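Local coordinates for Phikz039 (Pseudomonas phage phikz, PDB 3ZBQ), which belongs to the tubulin/FtsZ family as the phage tubulin PhuZ and carries guanosine-5'-diphosphate in its nucleotide pocket, at residues 70-75 with 141-146; 132-135 with 139-142. All coordinates share one frame; numbering follows the deposited sequence.

In the fold
Both contacts use the start of helix 138-158, and they share L141 and R142. Contact 1 is partly buried. It ties the loop leading into helix 74-81 to that helix, and its chemistry is polar: an amide-to-carbonyl bond, an arginine and two waters. Contact 2 is fully buried. It folds the end of strand 127-133 back on the helix that follows it, and its chemistry is mostly van der Waals. The centres lie about 7 Å apart, and S144 of the helix probably hydrogen-bonds the carbonyl of S134. Each contact also holds residues of the guanosine-5'-diphosphate pocket: K72 in contact 1, I132 and S134 in contact 2.

Contact 1 of 2, residues 70-75 with 141-146; sequences MGKDRK and LRNSSG
R74 reaches across N143 to G146 on helix 138-158. Its CB lies 3.6 Å from N143 OD1. CG and CD run on past the same oxygen, with CD also 3.6 Å from N143 OD1. The two side chains slide past each other in opposite directions. A bend at chi3 then turns the R74 guanidinium away from the amide, and the two planes end 60° apart. N143 O lies over one guanidinium face. R74 NE hydrogen-bonds S110 and NH2 bonds T150. NH1 packs obliquely on the backbone of G146, 3.5 Å from G146 C. It also donates to water 1, which donates in turn to R142 O. Several partners therefore fix the rotation of this group.

The N143 amide faces the loop. Its ND2 donates to K72 O at 3.0 Å, and the bond is nearly straight at 173°. The acceptor lies in the amide plane of N143, but the donor is tilted 32° from the carbonyl plane of K72. ND2 also bonds G105 O. Water 2 donates to N143 OD1 at 2.7 Å and accepts the backbone N-H of R74. With both ends of the amide engaged, its flip is set.

K72 sits in a type I' turn, M70 to D73, and D73 N-caps helix 74-81. The K72 side chain leads off toward guanosine-5'-diphosphate. The arrangement is a polar join between a nucleotide-pocket loop and a helix of the nucleotide-binding domain of the tubulin/FtsZ type.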
loop_
_atom_site.group_PDB
_atom_site.type_symbol
_atom_site.label_atom_id
_atom_site.label_comp_id
_atom_site.label_asym_id
_atom_site.label_seq_id
_atom_site.Cartn_x
_atom_site.Cartn_y
_atom_site.Cartn_z
ATOM N N MET A 70 -13.859 0.764 -11.287
ATOM C CA MET A 70 -13.873 -0.661 -11.585
ATOM C C MET A 70 -14.765 -1.453 -10.620
ATOM O O MET A 70 -14.880 -2.671 -10.736
ATOM C CB MET A 70 -12.437 -1.203 -11.599
ATOM C CG MET A 70 -11.648 -0.760 -12.820
ATOM S SD MET A 70 -12.113 -1.644 -14.313
ATOM C CE MET A 70 -12.594 -0.271 -15.350
ATOM N N GLY A 71 -15.399 -0.748 -9.682
ATOM C CA GLY A 71 -16.306 -1.365 -8.728
ATOM C C GLY A 71 -15.847 -2.675 -8.110
ATOM O O GLY A 71 -16.558 -3.673 -8.169
ATOM N N LYS A 72 -14.651 -2.666 -7.522
ATOM C CA LYS A 72 -14.071 -3.826 -6.833
ATOM C C LYS A 72 -13.796 -5.056 -7.706
ATOM O O LYS A 72 -13.561 -6.151 -7.186
ATOM C CB LYS A 72 -14.880 -4.188 -5.579
ATOM C CG LYS A 72 -14.915 -3.065 -4.568
ATOM C CD LYS A 72 -15.579 -3.526 -3.282
ATOM C CE LYS A 72 -15.593 -2.412 -2.239
ATOM N NZ LYS A 72 -16.451 -1.267 -2.644
ATOM N N ASP A 73 -13.809 -4.868 -9.023
ATOM C CA ASP A 73 -13.476 -5.946 -9.953
ATOM C C ASP A 73 -11.979 -5.895 -10.227
ATOM O O ASP A 73 -11.535 -5.239 -11.173
ATOM C CB ASP A 73 -14.256 -5.793 -11.267
ATOM C CG ASP A 73 -14.195 -7.044 -12.143
ATOM O OD1 ASP A 73 -13.183 -7.784 -12.090
ATOM O OD2 ASP A 73 -15.169 -7.280 -12.890
ATOM N N ARG A 74 -11.207 -6.582 -9.389
ATOM C CA ARG A 74 -9.743 -6.533 -9.462
ATOM C C ARG A 74 -9.194 -7.077 -10.785
ATOM O O ARG A 74 -8.221 -6.546 -11.330
ATOM C CB ARG A 74 -9.122 -7.299 -8.287
ATOM C CG ARG A 74 -8.517 -6.420 -7.211
ATOM C CD ARG A 74 -7.684 -7.225 -6.206
ATOM N NE ARG A 74 -6.245 -6.913 -6.290
ATOM C CZ ARG A 74 -5.290 -7.824 -6.452
ATOM N NH1 ARG A 74 -5.602 -9.113 -6.509
ATOM N NH2 ARG A 74 -4.013 -7.451 -6.530
ATOM N N LYS A 75 -9.806 -8.141 -11.299
ATOM C CA LYS A 75 -9.344 -8.723 -12.557
ATOM C C LYS A 75 -9.573 -7.784 -13.732
ATOM O O LYS A 75 -8.677 -7.580 -14.554
ATOM C CB LYS A 75 -9.991 -10.081 -12.805
ATOM C CG LYS A 75 -9.569 -11.122 -11.794
ATOM C CD LYS A 75 -10.082 -12.499 -12.166
ATOM C CE LYS A 75 -9.687 -13.512 -11.109
ATOM N NZ LYS A 75 -10.080 -14.897 -11.480
ATOM N N LEU A 141 -12.913 -8.978 0.671
ATOM C CA LEU A 141 -12.012 -9.906 1.355
ATOM C C LEU A 141 -11.203 -10.687 0.324
ATOM O O LEU A 141 -10.006 -10.896 0.494
ATOM C CB LEU A 141 -12.799 -10.851 2.269
ATOM C CG LEU A 141 -12.043 -12.051 2.863
ATOM C CD1 LEU A 141 -10.837 -11.603 3.717
ATOM C CD2 LEU A 141 -12.992 -12.892 3.694
ATOM N N ARG A 142 -11.865 -11.111 -0.748
ATOM C CA ARG A 142 -11.194 -11.759 -1.866
ATOM C C ARG A 142 -10.126 -10.822 -2.452
ATOM O O ARG A 142 -9.002 -11.246 -2.765
ATOM C CB ARG A 142 -12.225 -12.145 -2.927
ATOM C CG ARG A 142 -11.678 -12.967 -4.070
ATOM C CD ARG A 142 -12.710 -13.074 -5.177
ATOM N NE ARG A 142 -14.003 -13.497 -4.651
ATOM C CZ ARG A 142 -15.162 -13.351 -5.289
ATOM N NH1 ARG A 142 -15.199 -12.788 -6.489
ATOM N NH2 ARG A 142 -16.285 -13.766 -4.719
ATOM N N ASN A 143 -10.469 -9.542 -2.572
ATOM C CA ASN A 143 -9.506 -8.558 -3.071
ATOM C C ASN A 143 -8.326 -8.363 -2.136
ATOM O O ASN A 143 -7.180 -8.300 -2.597
ATOM C CB ASN A 143 -10.181 -7.214 -3.354
ATOM C CG ASN A 143 -11.084 -7.268 -4.567
ATOM O OD1 ASN A 143 -11.013 -8.214 -5.361
ATOM N ND2 ASN A 143 -11.936 -6.255 -4.724
ATOM N N SER A 144 -8.593 -8.266 -0.831
ATOM C CA SER A 144 -7.502 -8.072 0.137
ATOM C C SER A 144 -6.595 -9.304 0.201
ATOM O O SER A 144 -5.363 -9.178 0.320
ATOM C CB SER A 144 -8.042 -7.707 1.530
ATOM O OG SER A 144 -8.662 -6.426 1.544
ATOM N N SER A 145 -7.183 -10.498 0.104
ATOM C CA SER A 145 -6.373 -11.725 0.059
ATOM C C SER A 145 -5.510 -11.780 -1.197
ATOM O O SER A 145 -4.326 -12.146 -1.136
ATOM C CB SER A 145 -7.245 -12.979 0.143
ATOM O OG SER A 145 -7.966 -13.012 1.359
ATOM N N GLY A 146 -6.101 -11.428 -2.336
ATOM C CA GLY A 146 -5.346 -11.343 -3.582
ATOM C C GLY A 146 -4.241 -10.299 -3.516
ATOM O O GLY A 146 -3.140 -10.497 -4.035
HETATM O O HOH W 1 -7.871 -11.000 -5.726
HETATM O O HOH W 2 -12.365 -8.936 -7.572
#

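Contact 2 of 2, residues 132-135 with 139-142; sequences IGSY and ISLR. With GDP (guanosine-5'-diphosphate), chain B.
The turn from strand 127-133 into helix 138-158 is the first connection of a beta-alpha-beta unit that ends in strand 163-168. Within it, the backbone of Y135 comes close to the helix, with its CA 4.1 Å from L141 CA. Y135 CB rests against L141 CB at 3.9 Å, and L141 CD1 touches the same carbon. The leucine thus meets the root of the tyrosine and not its ring. With chi1 at 39°, Y135 CG stands between its own backbone N and carbonyl carbon, and the ring leads away from the helix start. Its OH hydrogen-bonds R291 of helix 284-304 and E168. L141 also packs on that helix, against L292, R295 and R296.

S140 points its CB toward the turn. Its OG sits 3.6 Å from Y135 C, a packing contact. The polar partners of this hydroxyl are D136 OD1 and S137 N, both within the turn itself. S134 O and S140 O approach to 3.4 Å. Both are acceptors, so they do not bond each other. S144 OG, one helical turn on, hydrogen-bonds S134 O and makes a weak bond to S140 O.

The parallel sheet here belongs to the Rossmann-like nucleotide-binding domain of the tubulin/FtsZ family, and the C-terminal end of strand 127-133 borders the nucleotide. I132 CD1 packs on the base, 3.7 Å from both C2 and N3 of guanosine-5'-diphosphate, and I132 CG2 approaches the same N3 from slightly farther off. S134 CB approaches the ribose, 3.5 Å from O2' of the ligand, and S134 OG is 4.2 Å from S140 CB. Backbone bonds from G133 to H167 and N169 tie the strand end to its neighbour.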
loop_
_atom_site.group_PDB
_atom_site.type_symbol
_atom_site.label_atom_id
_atom_site.label_comp_id
_atom_site.label_asym_id
_atom_site.label_seq_id
_atom_site.Cartn_x
_atom_site.Cartn_y
_atom_site.Cartn_z
ATOM N N ILE A 132 -4.145 -0.492 2.885
ATOM C CA ILE A 132 -5.302 -0.668 3.772
ATOM C C ILE A 132 -6.016 -1.993 3.510
ATOM O O ILE A 132 -6.520 -2.230 2.405
ATOM C CB ILE A 132 -6.331 0.483 3.603
ATOM C CG1 ILE A 132 -5.657 1.844 3.807
ATOM C CG2 ILE A 132 -7.507 0.319 4.571
ATOM C CD1 ILE A 132 -6.472 3.029 3.302
ATOM N N GLY A 133 -6.067 -2.857 4.523
ATOM C CA GLY A 133 -6.781 -4.119 4.388
ATOM C C GLY A 133 -8.248 -3.960 4.756
ATOM O O GLY A 133 -8.584 -3.207 5.674
ATOM N N SER A 134 -9.133 -4.650 4.039
ATOM C CA SER A 134 -10.559 -4.602 4.369
ATOM C C SER A 134 -11.239 -5.916 4.019
ATOM O O SER A 134 -10.707 -6.728 3.254
ATOM C CB SER A 134 -11.260 -3.413 3.690
ATOM O OG SER A 134 -11.290 -3.544 2.274
ATOM N N TYR A 135 -12.426 -6.130 4.578
ATOM C CA TYR A 135 -13.098 -7.402 4.406
ATOM C C TYR A 135 -14.573 -7.258 4.712
ATOM O O TYR A 135 -15.165 -8.163 5.304
ATOM C CB TYR A 135 -12.489 -8.463 5.323
ATOM C CG TYR A 135 -12.120 -7.937 6.680
ATOM C CD1 TYR A 135 -13.062 -7.832 7.694
ATOM C CD2 TYR A 135 -10.811 -7.550 6.953
ATOM C CE1 TYR A 135 -12.713 -7.346 8.944
ATOM C CE2 TYR A 135 -10.457 -7.064 8.188
ATOM C CZ TYR A 135 -11.403 -6.960 9.178
ATOM O OH TYR A 135 -11.016 -6.481 10.411
ATOM N N ILE A 139 -16.364 -10.079 -1.709
ATOM C CA ILE A 139 -15.521 -9.566 -2.796
ATOM C C ILE A 139 -14.325 -8.755 -2.276
ATOM O O ILE A 139 -13.204 -8.918 -2.756
ATOM C CB ILE A 139 -16.350 -8.784 -3.879
ATOM C CG1 ILE A 139 -15.516 -8.576 -5.156
ATOM C CG2 ILE A 139 -16.905 -7.467 -3.322
ATOM C CD1 ILE A 139 -16.320 -8.036 -6.353
ATOM N N SER A 140 -14.542 -7.895 -1.287
ATOM C CA SER A 140 -13.430 -7.084 -0.777
ATOM C C SER A 140 -12.427 -7.934 0.005
ATOM O O SER A 140 -11.220 -7.653 0.007
ATOM C CB SER A 140 -13.936 -5.916 0.068
ATOM O OG SER A 140 -14.553 -6.370 1.253
ATOM N N LEU A 141 -12.913 -8.978 0.671
ATOM C CA LEU A 141 -12.012 -9.906 1.355
ATOM C C LEU A 141 -11.203 -10.687 0.324
ATOM O O LEU A 141 -10.006 -10.896 0.494
ATOM C CB LEU A 141 -12.799 -10.851 2.269
ATOM C CG LEU A 141 -12.043 -12.051 2.863
ATOM C CD1 LEU A 141 -10.837 -11.603 3.717
ATOM C CD2 LEU A 141 -12.992 -12.892 3.694
ATOM N N ARG A 142 -11.865 -11.111 -0.748
ATOM C CA ARG A 142 -11.194 -11.759 -1.866
ATOM C C ARG A 142 -10.126 -10.822 -2.452
ATOM O O ARG A 142 -9.002 -11.246 -2.765
ATOM C CB ARG A 142 -12.225 -12.145 -2.927
ATOM C CG ARG A 142 -11.678 -12.967 -4.070
ATOM C CD ARG A 142 -12.710 -13.074 -5.177
ATOM N NE ARG A 142 -14.003 -13.497 -4.651
ATOM C CZ ARG A 142 -15.162 -13.351 -5.289
ATOM N NH1 ARG A 142 -15.199 -12.788 -6.489
ATOM N NH2 ARG A 142 -16.285 -13.766 -4.719
HETATM P PB GDP B . -10.404 1.473 -5.649
HETATM O O1B GDP B . -10.733 2.851 -6.162
HETATM O O2B GDP B . -8.918 1.350 -5.376
HETATM O O3B GDP B . -10.853 0.395 -6.605
HETATM O O3A GDP B . -11.164 1.174 -4.264
HETATM P PA GDP B . -11.291 2.180 -3.016
HETATM O O1A GDP B . -12.026 3.472 -3.279
HETATM O O2A GDP B . -9.923 2.439 -2.419
HETATM O "O5'" GDP B . -12.158 1.312 -1.996
HETATM C "C5'" GDP B . -11.754 0.005 -1.605
HETATM C "C4'" GDP B . -11.846 -0.109 -0.085
HETATM O "O4'" GDP B . -10.852 0.723 0.514
HETATM C "C3'" GDP B . -13.161 0.379 0.493
HETATM O "O3'" GDP B . -14.124 -0.687 0.507
HETATM C "C2'" GDP B . -12.771 0.817 1.884
HETATM O "O2'" GDP B . -12.711 -0.325 2.742
HETATM C "C1'" GDP B . -11.335 1.268 1.742
HETATM N N9 GDP B . -11.215 2.737 1.632
HETATM C C8 GDP B . -11.555 3.526 0.594
HETATM N N7 GDP B . -11.272 4.824 0.862
HETATM C C5 GDP B . -10.721 4.877 2.092
HETATM C C6 GDP B . -10.189 5.924 2.994
HETATM O O6 GDP B . -10.169 7.133 2.649
HETATM N N1 GDP B . -9.711 5.524 4.187
HETATM C C2 GDP B . -9.713 4.233 4.581
HETATM N N2 GDP B . -9.230 3.896 5.803
HETATM N N3 GDP B . -10.181 3.231 3.809
HETATM C C4 GDP B . -10.687 3.495 2.585
#